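Local coordinates for uncharacterized protein orp (Desulfovibrio gigas, PDB 2WFB) that is of unknown function but carries a mixed molybdenum-copper sulphide cluster, absent from this apo form, and belongs to the dinitrogenase iron-molybdenum cofactor family, at residues 8-13 / 18-23; 68-73 / 105-110; 46-51 / 56-61. All blocks are in the same frame, centred on the assembly; numbering follows the deposited sequence.

Overall arrangement
All three contacts belong to one alpha/beta domain with a mixed sheet. Contact 2 is buried and wholly apolar, joining strand 68-72 to helix 100-108 through one aromatic ring. Contact 1 is partly buried and largely polar: the end of strand 6-11 meets the loop leading to strand 29-34 by one backbone hydrogen bond, a threonine hydroxyl bond and bridging water. These two share the sheet, since strands 6-11 and 68-72 are parallel neighbours. Contact 3, partly buried, lies farther out, on the opposite side of the chain's centre from contact 2; there helix 46-49 meets helix 55-66 beside a phosphate, through a polar approach of Ser48 to Asn58 and a small apolar touch from Leu51.

Contact 1: 8-13 / 18-23; sequences AVTAEG and GLVDPR
The loop that leaves strand 6-11 crosses the strand's C-terminal end at about a right angle, and Thr10 and Asp21 tie the two together with a pair of hydrogen bonds. Asp21 N donates a hydrogen bond to Thr10 O at 3.0 Å, approaching from above the carbonyl plane. In return Thr10 OG1 donates to Asp21 O at 2.7 Å, in the plane of that carbonyl. With chi1 at 56°, OG1 lies between its own backbone N and carbonyl carbon, facing the loop, while the methyl CG2 lies beside Arg23 O. Thr73 OG1, just past the end of the neighbouring parallel strand 68-72, also bonds to Thr10 OG1, coupling this turn to the central sheet of the alpha/beta fold. Asp21 shapes the loop as well, for its OD1 accepts from Arg23 N at 3.1 Å in an Asx turn, and OD2 takes the N-H of Ala28. Deeper in, Val9 CG1 meets Val20 CB at 4.0 Å, the two branched side chains crossing at about a right angle against helix 100-108, whose Val104 touches Val9 and whose Ala103 touches Val20. Toward the surface, the bent Glu12 chain runs over the loop and brings OE2 within 3.4 Å of Pro22 CD. Its carboxylate is turned 62° from that of Asp21. One water accepts from Glu12 N and donates to Leu19 O at 2.6 Å.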
ATOM      1  N   ALA A   8       1.558   4.831  -0.909  1.00 14.50           N
ATOM      2  CA  ALA A   8       1.240   3.685  -1.742  1.00 14.74           C
ATOM      3  C   ALA A   8      -0.138   3.133  -1.360  1.00 14.04           C
ATOM      4  O   ALA A   8      -0.472   3.021  -0.197  1.00 15.00           O
ATOM      5  CB  ALA A   8       2.290   2.604  -1.599  1.00 13.44           C
ATOM      6  N   VAL A   9      -0.937   2.808  -2.357  1.00 13.69           N
ATOM      7  CA  VAL A   9      -2.251   2.255  -2.100  1.00 12.99           C
ATOM      8  C   VAL A   9      -2.356   0.984  -2.932  1.00 13.36           C
ATOM      9  O   VAL A   9      -2.127   1.037  -4.135  1.00 12.76           O
ATOM     10  CB  VAL A   9      -3.380   3.230  -2.494  1.00 13.25           C
ATOM     11  CG1 VAL A   9      -4.758   2.650  -2.109  1.00 13.80           C
ATOM     12  CG2 VAL A   9      -3.207   4.601  -1.837  1.00  9.62           C
ATOM     13  N   THR A  10      -2.697  -0.146  -2.295  1.00 12.76           N
ATOM     14  CA  THR A  10      -2.929  -1.403  -3.027  1.00 13.60           C
ATOM     15  C   THR A  10      -4.061  -1.245  -4.035  1.00 14.39           C
ATOM     16  O   THR A  10      -5.101  -0.668  -3.734  1.00 13.95           O
ATOM     17  CB  THR A  10      -3.204  -2.589  -2.102  1.00 13.44           C
ATOM     18  OG1 THR A  10      -4.312  -2.278  -1.242  1.00 13.88           O
ATOM     19  CG2 THR A  10      -1.980  -2.882  -1.245  1.00 15.48           C
ATOM     20  N   ALA A  11      -3.837  -1.740  -5.254  1.00 15.09           N
ATOM     21  CA  ALA A  11      -4.712  -1.415  -6.360  1.00 15.72           C
ATOM     22  C   ALA A  11      -4.940  -2.628  -7.251  1.00 17.11           C
ATOM     23  O   ALA A  11      -4.093  -3.515  -7.350  1.00 16.84           O
ATOM     24  CB  ALA A  11      -4.141  -0.267  -7.157  1.00 14.26           C
ATOM     25  N   GLU A  12      -6.093  -2.649  -7.904  1.00 18.52           N
ATOM     26  CA  GLU A  12      -6.490  -3.765  -8.737  1.00 20.75           C
ATOM     27  C   GLU A  12      -6.000  -3.554 -10.173  1.00 22.42           C
ATOM     28  O   GLU A  12      -6.119  -4.442 -11.019  1.00 23.73           O
ATOM     29  CB  GLU A  12      -8.027  -3.973  -8.608  1.00 21.19           C
ATOM     30  CG  GLU A  12      -8.396  -4.755  -7.312  1.00 23.03           C
ATOM     31  CD  GLU A  12      -9.736  -4.400  -6.681  1.00 26.38           C
ATOM     32  OE1 GLU A  12     -10.532  -3.654  -7.278  1.00 26.69           O
ATOM     33  OE2 GLU A  12     -10.007  -4.893  -5.568  1.00 26.18           O
ATOM     34  N   GLY A  13      -5.381  -2.397 -10.407  1.00 22.99           N
ATOM     35  CA  GLY A  13      -4.912  -1.939 -11.711  1.00 23.23           C
ATOM     36  C   GLY A  13      -4.683  -0.420 -11.658  1.00 24.07           C
ATOM     37  O   GLY A  13      -4.848   0.207 -10.601  1.00 23.04           O
ATOM     38  N   GLY A  18     -10.083   3.628  -9.544  1.00 19.81           N
ATOM     39  CA  GLY A  18     -10.288   2.194  -9.293  1.00 18.24           C
ATOM     40  C   GLY A  18     -10.312   1.936  -7.795  1.00 17.15           C
ATOM     41  O   GLY A  18      -9.873   2.769  -7.022  1.00 16.94           O
ATOM     42  N   LEU A  19     -10.784   0.766  -7.376  1.00 15.91           N
ATOM     43  CA  LEU A  19     -10.931   0.454  -5.954  1.00 15.00           C
ATOM     44  C   LEU A  19      -9.618   0.033  -5.345  1.00 14.86           C
ATOM     45  O   LEU A  19      -8.785  -0.510  -6.044  1.00 14.47           O
ATOM     46  CB  LEU A  19     -11.929  -0.696  -5.751  1.00 15.21           C
ATOM     47  CG  LEU A  19     -13.395  -0.435  -6.073  1.00 16.22           C
ATOM     48  CD1 LEU A  19     -14.126  -1.766  -5.994  1.00 18.39           C
ATOM     49  CD2 LEU A  19     -13.985   0.576  -5.105  1.00 17.02           C
ATOM     50  N   VAL A  20      -9.451   0.243  -4.039  1.00 13.77           N
ATOM     51  CA  VAL A  20      -8.314  -0.349  -3.372  1.00 14.85           C
ATOM     52  C   VAL A  20      -8.463  -1.887  -3.358  1.00 15.30           C
ATOM     53  O   VAL A  20      -9.578  -2.438  -3.160  1.00 14.94           O
ATOM     54  CB  VAL A  20      -7.939   0.294  -1.943  1.00 15.43           C
ATOM     55  CG1 VAL A  20      -8.597   1.623  -1.677  1.00 13.02           C
ATOM     56  CG2 VAL A  20      -8.077  -0.645  -0.794  1.00 15.53           C
ATOM     57  N   ASP A  21      -7.363  -2.560  -3.654  1.00 14.77           N
ATOM     58  CA  ASP A  21      -7.295  -4.016  -3.582  1.00 15.48           C
ATOM     59  C   ASP A  21      -7.296  -4.369  -2.097  1.00 15.71           C
ATOM     60  O   ASP A  21      -6.430  -3.887  -1.378  1.00 16.19           O
ATOM     61  CB  ASP A  21      -5.982  -4.477  -4.226  1.00 15.85           C
ATOM     62  CG  ASP A  21      -5.992  -5.952  -4.625  1.00 18.85           C
ATOM     63  OD1 ASP A  21      -6.454  -6.807  -3.839  1.00 17.56           O
ATOM     64  OD2 ASP A  21      -5.531  -6.245  -5.747  1.00 19.71           O
ATOM     65  N   PRO A  22      -8.239  -5.225  -1.625  1.00 15.99           N
ATOM     66  CA  PRO A  22      -8.211  -5.626  -0.212  1.00 16.40           C
ATOM     67  C   PRO A  22      -6.941  -6.383   0.196  1.00 16.50           C
ATOM     68  O   PRO A  22      -6.667  -6.512   1.377  1.00 16.69           O
ATOM     69  CB  PRO A  22      -9.426  -6.554  -0.056  1.00 16.21           C
ATOM     70  CG  PRO A  22     -10.209  -6.403  -1.271  1.00 17.32           C
ATOM     71  CD  PRO A  22      -9.323  -5.893  -2.361  1.00 16.27           C
ATOM     72  N   ARG A  23      -6.171  -6.868  -0.770  1.00 15.40           N
ATOM     73  CA  ARG A  23      -5.020  -7.689  -0.445  1.00 15.22           C
ATOM     74  C   ARG A  23      -3.759  -6.897  -0.609  1.00 14.55           C
ATOM     75  O   ARG A  23      -3.709  -5.918  -1.368  1.00 14.15           O
ATOM     76  CB  ARG A  23      -4.977  -8.912  -1.344  1.00 16.28           C
ATOM     77  CG  ARG A  23      -6.090  -9.841  -1.046  1.00 18.92           C
ATOM     78  CD  ARG A  23      -6.414 -10.606  -2.267  1.00 25.32           C
ATOM     79  NE  ARG A  23      -5.595 -11.774  -2.260  1.00 26.39           N
ATOM     80  CZ  ARG A  23      -5.214 -12.450  -3.332  1.00 26.41           C
ATOM     81  NH1 ARG A  23      -5.558 -12.071  -4.557  1.00 29.21           N
ATOM     82  NH2 ARG A  23      -4.475 -13.511  -3.155  1.00 20.62           N
TER
HETATM   83  O   HOH W   1      -7.751  -0.391  -8.444  1.00 17.20           O
HETATM   84  O   HOH W   2     -11.377  -1.298  -9.523  1.00 28.75           O

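Contact 2: 68-73 / 105-110; sequences AGVLLT and QRFLDG
Phe107 presents a ring face to Val70 and its CB to Leu72, packing helix 100-108 on the sheet of this alpha/beta domain. Strand 68-72 is an inner strand, running parallel to both 6-11 and 90-92, and alternate residues Val70 and Leu72 turn their CB atoms toward the helix.

The valine and the phenylalanine come from opposite directions. Val70 CG1 stands over one face of the aromatic ring, 4.2 Å from its centroid and 16° off the normal, a CH-pi contact displaced toward the rim on the side of CE1 and CZ. The second methyl, CG2, approaches CZ at 3.9 Å, so that CG1 covers the face while CG2 meets the outer end of the ring. A beta-branched valine suits the extended strand and offers two methyls close to the backbone, a compact surface for a flat partner.

Leu72 meets the same residue differently. Its side chain crosses that of Phe107 at about a right angle; CD2 touches CB at 3.8 Å, while CD1 comes obliquely to the ring near CD1 of Phe107, at 4.1 Å. The longer leucine thus reaches the root of the aromatic side chain, and the valine its face and far end. Phe107 spans this distance because CG is anti to its backbone N (chi1 170°), carrying the ring from the helix toward the strand. Ile7 of strand 6-11 also touches both Leu72 and Phe107, and Met114 adds to the apolar surround.

Just beyond, the helix stops in a Schellman motif, where Gly110 takes a positive phi of 78°, readily adopted by a residue without a side chain, and Gly110 N bonds to Phe107 O at 3.0 Å.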
ATOM      1  N   ALA A  68       8.204   4.679  -0.784  1.00 20.42           N
ATOM      2  CA  ALA A  68       6.898   4.931  -0.157  1.00 19.07           C
ATOM      3  C   ALA A  68       7.035   5.049   1.347  1.00 17.74           C
ATOM      4  O   ALA A  68       7.814   4.334   1.943  1.00 18.88           O
ATOM      5  CB  ALA A  68       5.912   3.793  -0.506  1.00 19.63           C
ATOM      6  N   GLY A  69       6.282   5.941   1.979  1.00 16.65           N
ATOM      7  CA  GLY A  69       6.337   6.031   3.439  1.00 15.82           C
ATOM      8  C   GLY A  69       5.073   5.583   4.153  1.00 14.75           C
ATOM      9  O   GLY A  69       5.069   5.363   5.379  1.00 13.70           O
ATOM     10  N   VAL A  70       3.997   5.453   3.379  1.00 14.50           N
ATOM     11  CA  VAL A  70       2.683   5.051   3.888  1.00 12.64           C
ATOM     12  C   VAL A  70       2.152   4.004   2.920  1.00 13.64           C
ATOM     13  O   VAL A  70       2.338   4.132   1.709  1.00 12.89           O
ATOM     14  CB  VAL A  70       1.691   6.230   3.877  1.00 13.93           C
ATOM     15  CG1 VAL A  70       0.264   5.793   4.374  1.00 10.13           C
ATOM     16  CG2 VAL A  70       2.205   7.384   4.733  1.00 12.27           C
ATOM     17  N   LEU A  71       1.507   2.976   3.457  1.00 13.01           N
ATOM     18  CA  LEU A  71       0.801   2.007   2.629  1.00 14.07           C
ATOM     19  C   LEU A  71      -0.652   1.924   3.099  1.00 13.51           C
ATOM     20  O   LEU A  71      -0.922   1.675   4.280  1.00 14.44           O
ATOM     21  CB  LEU A  71       1.454   0.631   2.733  1.00 14.13           C
ATOM     22  CG  LEU A  71       0.558  -0.449   2.109  1.00 16.60           C
ATOM     23  CD1 LEU A  71       0.757  -0.497   0.596  1.00 14.52           C
ATOM     24  CD2 LEU A  71       0.721  -1.773   2.787  1.00 18.66           C
ATOM     25  N   LEU A  72      -1.566   2.117   2.170  1.00 12.49           N
ATOM     26  CA  LEU A  72      -2.985   2.001   2.450  1.00 13.34           C
ATOM     27  C   LEU A  72      -3.548   0.745   1.769  1.00 13.70           C
ATOM     28  O   LEU A  72      -3.325   0.535   0.581  1.00 14.33           O
ATOM     29  CB  LEU A  72      -3.694   3.228   1.934  1.00 12.97           C
ATOM     30  CG  LEU A  72      -3.814   4.532   2.784  1.00 16.41           C
ATOM     31  CD1 LEU A  72      -3.073   4.626   4.120  1.00 14.68           C
ATOM     32  CD2 LEU A  72      -3.707   5.781   1.914  1.00 16.06           C
ATOM     33  N   THR A  73      -4.290  -0.072   2.518  1.00 14.11           N
ATOM     34  CA  THR A  73      -4.731  -1.386   2.044  1.00 14.81           C
ATOM     35  C   THR A  73      -5.955  -1.907   2.819  1.00 15.11           C
ATOM     36  O   THR A  73      -6.546  -1.182   3.637  1.00 13.24           O
ATOM     37  CB  THR A  73      -3.542  -2.456   2.066  1.00 16.01           C
ATOM     38  OG1 THR A  73      -3.965  -3.652   1.374  1.00 18.30           O
ATOM     39  CG2 THR A  73      -3.072  -2.829   3.507  1.00 15.06           C
ATOM     40  N   GLN A 105      -7.507  10.557   0.203  1.00 15.47           N
ATOM     41  CA  GLN A 105      -8.249  11.673   0.831  1.00 16.62           C
ATOM     42  C   GLN A 105      -8.639  11.415   2.286  1.00 16.46           C
ATOM     43  O   GLN A 105      -8.431  12.304   3.117  1.00 16.63           O
ATOM     44  CB  GLN A 105      -9.458  12.126  -0.014  1.00 16.77           C
ATOM     45  CG  GLN A 105     -10.093  13.452   0.451  1.00 20.91           C
ATOM     46  CD  GLN A 105      -9.153  14.655   0.299  1.00 25.54           C
ATOM     47  OE1 GLN A 105      -8.617  15.185   1.289  1.00 29.21           O
ATOM     48  NE2 GLN A 105      -8.931  15.073  -0.944  1.00 24.68           N
ATOM     49  N   ARG A 106      -9.192  10.236   2.617  1.00 17.00           N
ATOM     50  CA  ARG A 106      -9.498   9.905   4.039  1.00 18.05           C
ATOM     51  C   ARG A 106      -8.241   9.866   4.900  1.00 17.28           C
ATOM     52  O   ARG A 106      -8.271  10.305   6.046  1.00 17.41           O
ATOM     53  CB  ARG A 106     -10.210   8.558   4.246  1.00 18.75           C
ATOM     54  CG  ARG A 106     -11.580   8.447   3.622  1.00 24.94           C
ATOM     55  CD  ARG A 106     -12.637   7.777   4.519  1.00 32.17           C
ATOM     56  NE  ARG A 106     -12.180   6.610   5.272  1.00 35.28           N
ATOM     57  CZ  ARG A 106     -12.914   5.514   5.475  1.00 38.27           C
ATOM     58  NH1 ARG A 106     -14.137   5.398   4.944  1.00 39.35           N
ATOM     59  NH2 ARG A 106     -12.419   4.503   6.183  1.00 39.06           N
ATOM     60  N   PHE A 107      -7.159   9.302   4.363  1.00 16.46           N
ATOM     61  CA  PHE A 107      -5.875   9.307   5.066  1.00 15.90           C
ATOM     62  C   PHE A 107      -5.403  10.737   5.361  1.00 16.27           C
ATOM     63  O   PHE A 107      -5.083  11.038   6.505  1.00 16.37           O
ATOM     64  CB  PHE A 107      -4.765   8.559   4.314  1.00 15.71           C
ATOM     65  CG  PHE A 107      -3.401   8.782   4.920  1.00 14.32           C
ATOM     66  CD1 PHE A 107      -3.075   8.225   6.152  1.00 13.96           C
ATOM     67  CD2 PHE A 107      -2.475   9.600   4.292  1.00 14.57           C
ATOM     68  CE1 PHE A 107      -1.826   8.458   6.746  1.00 14.33           C
ATOM     69  CE2 PHE A 107      -1.230   9.842   4.877  1.00 15.81           C
ATOM     70  CZ  PHE A 107      -0.910   9.269   6.105  1.00 13.06           C
ATOM     71  N   LEU A 108      -5.347  11.588   4.341  1.00 16.01           N
ATOM     72  CA  LEU A 108      -4.942  13.003   4.515  1.00 17.17           C
ATOM     73  C   LEU A 108      -5.822  13.812   5.477  1.00 18.22           C
ATOM     74  O   LEU A 108      -5.335  14.721   6.178  1.00 18.53           O
ATOM     75  CB  LEU A 108      -4.846  13.715   3.168  1.00 16.42           C
ATOM     76  CG  LEU A 108      -3.799  13.086   2.246  1.00 15.13           C
ATOM     77  CD1 LEU A 108      -3.831  13.781   0.915  1.00 17.21           C
ATOM     78  CD2 LEU A 108      -2.394  13.095   2.846  1.00 15.98           C
ATOM     79  N   ASP A 109      -7.102  13.467   5.511  1.00 18.10           N
ATOM     80  CA  ASP A 109      -8.067  14.113   6.388  1.00 19.01           C
ATOM     81  C   ASP A 109      -7.977  13.605   7.828  1.00 18.99           C
ATOM     82  O   ASP A 109      -8.772  14.000   8.644  1.00 19.44           O
ATOM     83  CB  ASP A 109      -9.503  13.915   5.843  1.00 18.64           C
ATOM     84  CG  ASP A 109      -9.782  14.723   4.582  1.00 20.31           C
ATOM     85  OD1 ASP A 109      -8.921  15.545   4.186  1.00 23.27           O
ATOM     86  OD2 ASP A 109     -10.872  14.549   3.964  1.00 23.67           O
ATOM     87  N   GLY A 110      -7.030  12.721   8.141  1.00 19.03           N
ATOM     88  CA  GLY A 110      -6.886  12.206   9.506  1.00 18.78           C
ATOM     89  C   GLY A 110      -7.872  11.136   9.944  1.00 19.61           C
ATOM     90  O   GLY A 110      -7.975  10.844  11.137  1.00 19.26           O
TER

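Contact 3: 46-51 / 56-61; sequences GASQTL and GINAAQ. With PO4 (phosphate ion), chain C.
Ser48 and Asn58 bring the short, weakly bonded helix 46-49 against the first turns of helix 55-66, with their CA atoms 5.9 Å apart. These two successive helices, joined by a short loop, follow strand 40-44 at the margin of the alpha/beta domain, and the small side chains of Ser48 and Ala59 are consistent with the close approach.

The polar link is made by short side chains. Ser48 OG lies 2.8 Å from Asn58 OD1 and has its stronger partner in Asn45 OD1. A chi1 of -167° sets CG of Asn58 opposite the backbone N and points the amide at Ser48. Beside it Leu51 supplies an apolar cover: CD1 rests on Asn58 CB at 3.8 Å, the two side chains crossing at about a right angle. Ala59 CB adds a small methyl 4.0 Å from Ser48 OG.

Within 46-51, Thr50 OG1 donates to Ala47 O at 2.9 Å, turning its hydroxyl back on the short helix. A phosphate, probably from the crystallisation liquor, sits at the N-terminal end of helix 55-66, where Arg26 and Ala55 N also bind it and Gly56 N donates to its O1 at 2.9 Å.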
ATOM      1  N   GLY A  46       3.023  -7.851 -10.309  1.00 21.00           N
ATOM      2  CA  GLY A  46       2.852  -9.180 -10.941  1.00 21.75           C
ATOM      3  C   GLY A  46       3.810 -10.244 -10.424  1.00 22.59           C
ATOM      4  O   GLY A  46       3.428 -11.414 -10.269  1.00 23.45           O
ATOM      5  N   ALA A  47       5.046  -9.836 -10.134  1.00 22.52           N
ATOM      6  CA  ALA A  47       6.083 -10.730  -9.623  1.00 22.44           C
ATOM      7  C   ALA A  47       5.706 -11.392  -8.316  1.00 22.73           C
ATOM      8  O   ALA A  47       5.932 -12.595  -8.148  1.00 22.94           O
ATOM      9  CB  ALA A  47       7.380  -9.979  -9.441  1.00 22.97           C
ATOM     10  N   SER A  48       5.178 -10.602  -7.378  1.00 21.52           N
ATOM     11  CA  SER A  48       4.748 -11.133  -6.089  1.00 21.09           C
ATOM     12  C   SER A  48       3.650 -12.198  -6.207  1.00 20.75           C
ATOM     13  O   SER A  48       3.680 -13.186  -5.488  1.00 20.46           O
ATOM     14  CB  SER A  48       4.291 -10.008  -5.154  1.00 20.96           C
ATOM     15  OG  SER A  48       5.323  -9.063  -4.902  1.00 20.74           O
ATOM     16  N   GLN A  49       2.698 -11.988  -7.110  1.00 20.98           N
ATOM     17  CA  GLN A  49       1.588 -12.913  -7.332  1.00 21.14           C
ATOM     18  C   GLN A  49       1.990 -14.325  -7.795  1.00 21.68           C
ATOM     19  O   GLN A  49       1.265 -15.290  -7.536  1.00 22.36           O
ATOM     20  CB  GLN A  49       0.598 -12.303  -8.335  1.00 21.98           C
ATOM     21  CG  GLN A  49      -0.250 -11.139  -7.773  1.00 21.86           C
ATOM     22  CD  GLN A  49      -1.159 -10.489  -8.823  1.00 22.90           C
ATOM     23  OE1 GLN A  49      -0.746 -10.273  -9.961  1.00 23.91           O
ATOM     24  NE2 GLN A  49      -2.397 -10.170  -8.437  1.00 21.61           N
ATOM     25  N   THR A  50       3.137 -14.460  -8.471  1.00 21.01           N
ATOM     26  CA  THR A  50       3.605 -15.767  -8.956  1.00 21.03           C
ATOM     27  C   THR A  50       4.255 -16.644  -7.863  1.00 21.38           C
ATOM     28  O   THR A  50       4.487 -17.841  -8.082  1.00 21.63           O
ATOM     29  CB  THR A  50       4.619 -15.613 -10.103  1.00 20.29           C
ATOM     30  OG1 THR A  50       5.846 -15.123  -9.561  1.00 20.90           O
ATOM     31  CG2 THR A  50       4.126 -14.625 -11.167  1.00 21.57           C
ATOM     32  N   LEU A  51       4.525 -16.061  -6.693  1.00 21.26           N
ATOM     33  CA  LEU A  51       5.277 -16.732  -5.640  1.00 21.42           C
ATOM     34  C   LEU A  51       4.398 -17.671  -4.801  1.00 22.70           C
ATOM     35  O   LEU A  51       3.221 -17.388  -4.567  1.00 22.20           O
ATOM     36  CB  LEU A  51       5.969 -15.702  -4.750  1.00 21.54           C
ATOM     37  CG  LEU A  51       6.930 -14.693  -5.407  1.00 20.92           C
ATOM     38  CD1 LEU A  51       7.468 -13.711  -4.377  1.00 17.33           C
ATOM     39  CD2 LEU A  51       8.083 -15.398  -6.145  1.00 20.31           C
ATOM     40  N   GLY A  56       4.231 -11.066   0.482  1.00 17.39           N
ATOM     41  CA  GLY A  56       4.166  -9.803   1.207  1.00 17.17           C
ATOM     42  C   GLY A  56       5.527  -9.252   1.528  1.00 17.46           C
ATOM     43  O   GLY A  56       5.710  -8.047   1.586  1.00 17.50           O
ATOM     44  N   ILE A  57       6.490 -10.141   1.764  1.00 17.44           N
ATOM     45  CA  ILE A  57       7.896  -9.753   1.840  1.00 17.33           C
ATOM     46  C   ILE A  57       8.383  -9.158   0.508  1.00 17.36           C
ATOM     47  O   ILE A  57       8.997  -8.094   0.491  1.00 17.42           O
ATOM     48  CB  ILE A  57       8.769 -10.925   2.364  1.00 17.10           C
ATOM     49  CG1 ILE A  57       8.459 -11.134   3.850  1.00 17.82           C
ATOM     50  CG2 ILE A  57      10.229 -10.626   2.174  1.00 17.63           C
ATOM     51  CD1 ILE A  57       8.776 -12.495   4.407  1.00 24.95           C
ATOM     52  N   ASN A  58       8.053  -9.797  -0.607  1.00 17.41           N
ATOM     53  CA  ASN A  58       8.440  -9.236  -1.900  1.00 17.87           C
ATOM     54  C   ASN A  58       7.781  -7.895  -2.190  1.00 17.51           C
ATOM     55  O   ASN A  58       8.401  -7.007  -2.751  1.00 16.95           O
ATOM     56  CB  ASN A  58       8.109 -10.201  -3.031  1.00 18.05           C
ATOM     57  CG  ASN A  58       8.768  -9.809  -4.344  1.00 19.82           C
ATOM     58  OD1 ASN A  58       8.105  -9.341  -5.292  1.00 20.65           O
ATOM     59  ND2 ASN A  58      10.080  -9.989  -4.407  1.00 18.91           N
ATOM     60  N   ALA A  59       6.505  -7.767  -1.839  1.00 17.21           N
ATOM     61  CA  ALA A  59       5.758  -6.543  -2.064  1.00 17.04           C
ATOM     62  C   ALA A  59       6.320  -5.400  -1.221  1.00 17.01           C
ATOM     63  O   ALA A  59       6.461  -4.272  -1.710  1.00 17.12           O
ATOM     64  CB  ALA A  59       4.260  -6.770  -1.783  1.00 16.52           C
ATOM     65  N   ALA A  60       6.681  -5.701   0.033  1.00 17.09           N
ATOM     66  CA  ALA A  60       7.300  -4.721   0.920  1.00 17.46           C
ATOM     67  C   ALA A  60       8.608  -4.190   0.331  1.00 18.45           C
ATOM     68  O   ALA A  60       8.895  -2.984   0.417  1.00 18.78           O
ATOM     69  CB  ALA A  60       7.515  -5.313   2.291  1.00 17.45           C
ATOM     70  N   GLN A  61       9.396  -5.087  -0.272  1.00 19.33           N
ATOM     71  CA  GLN A  61      10.636  -4.713  -0.966  1.00 20.68           C
ATOM     72  C   GLN A  61      10.389  -3.879  -2.222  1.00 20.36           C
ATOM     73  O   GLN A  61      11.120  -2.933  -2.473  1.00 20.94           O
ATOM     74  CB  GLN A  61      11.514  -5.939  -1.250  1.00 20.92           C
ATOM     75  CG  GLN A  61      12.152  -6.457   0.047  1.00 25.49           C
ATOM     76  CD  GLN A  61      12.539  -7.937   0.017  1.00 31.30           C
ATOM     77  OE1 GLN A  61      12.529  -8.583  -1.034  1.00 34.00           O
ATOM     78  NE2 GLN A  61      12.893  -8.475   1.187  1.00 34.03           N
TER
HETATM   79  P   PO4 C1122       2.094 -14.521   1.379  1.00 28.81           P
HETATM   80  O1  PO4 C1122       2.842 -13.286   1.816  1.00 30.18           O
HETATM   81  O2  PO4 C1122       1.979 -15.418   2.577  1.00 30.70           O
HETATM   82  O3  PO4 C1122       0.753 -14.111   0.790  1.00 31.76           O
HETATM   83  O4  PO4 C1122       2.838 -15.229   0.282  1.00 29.50           O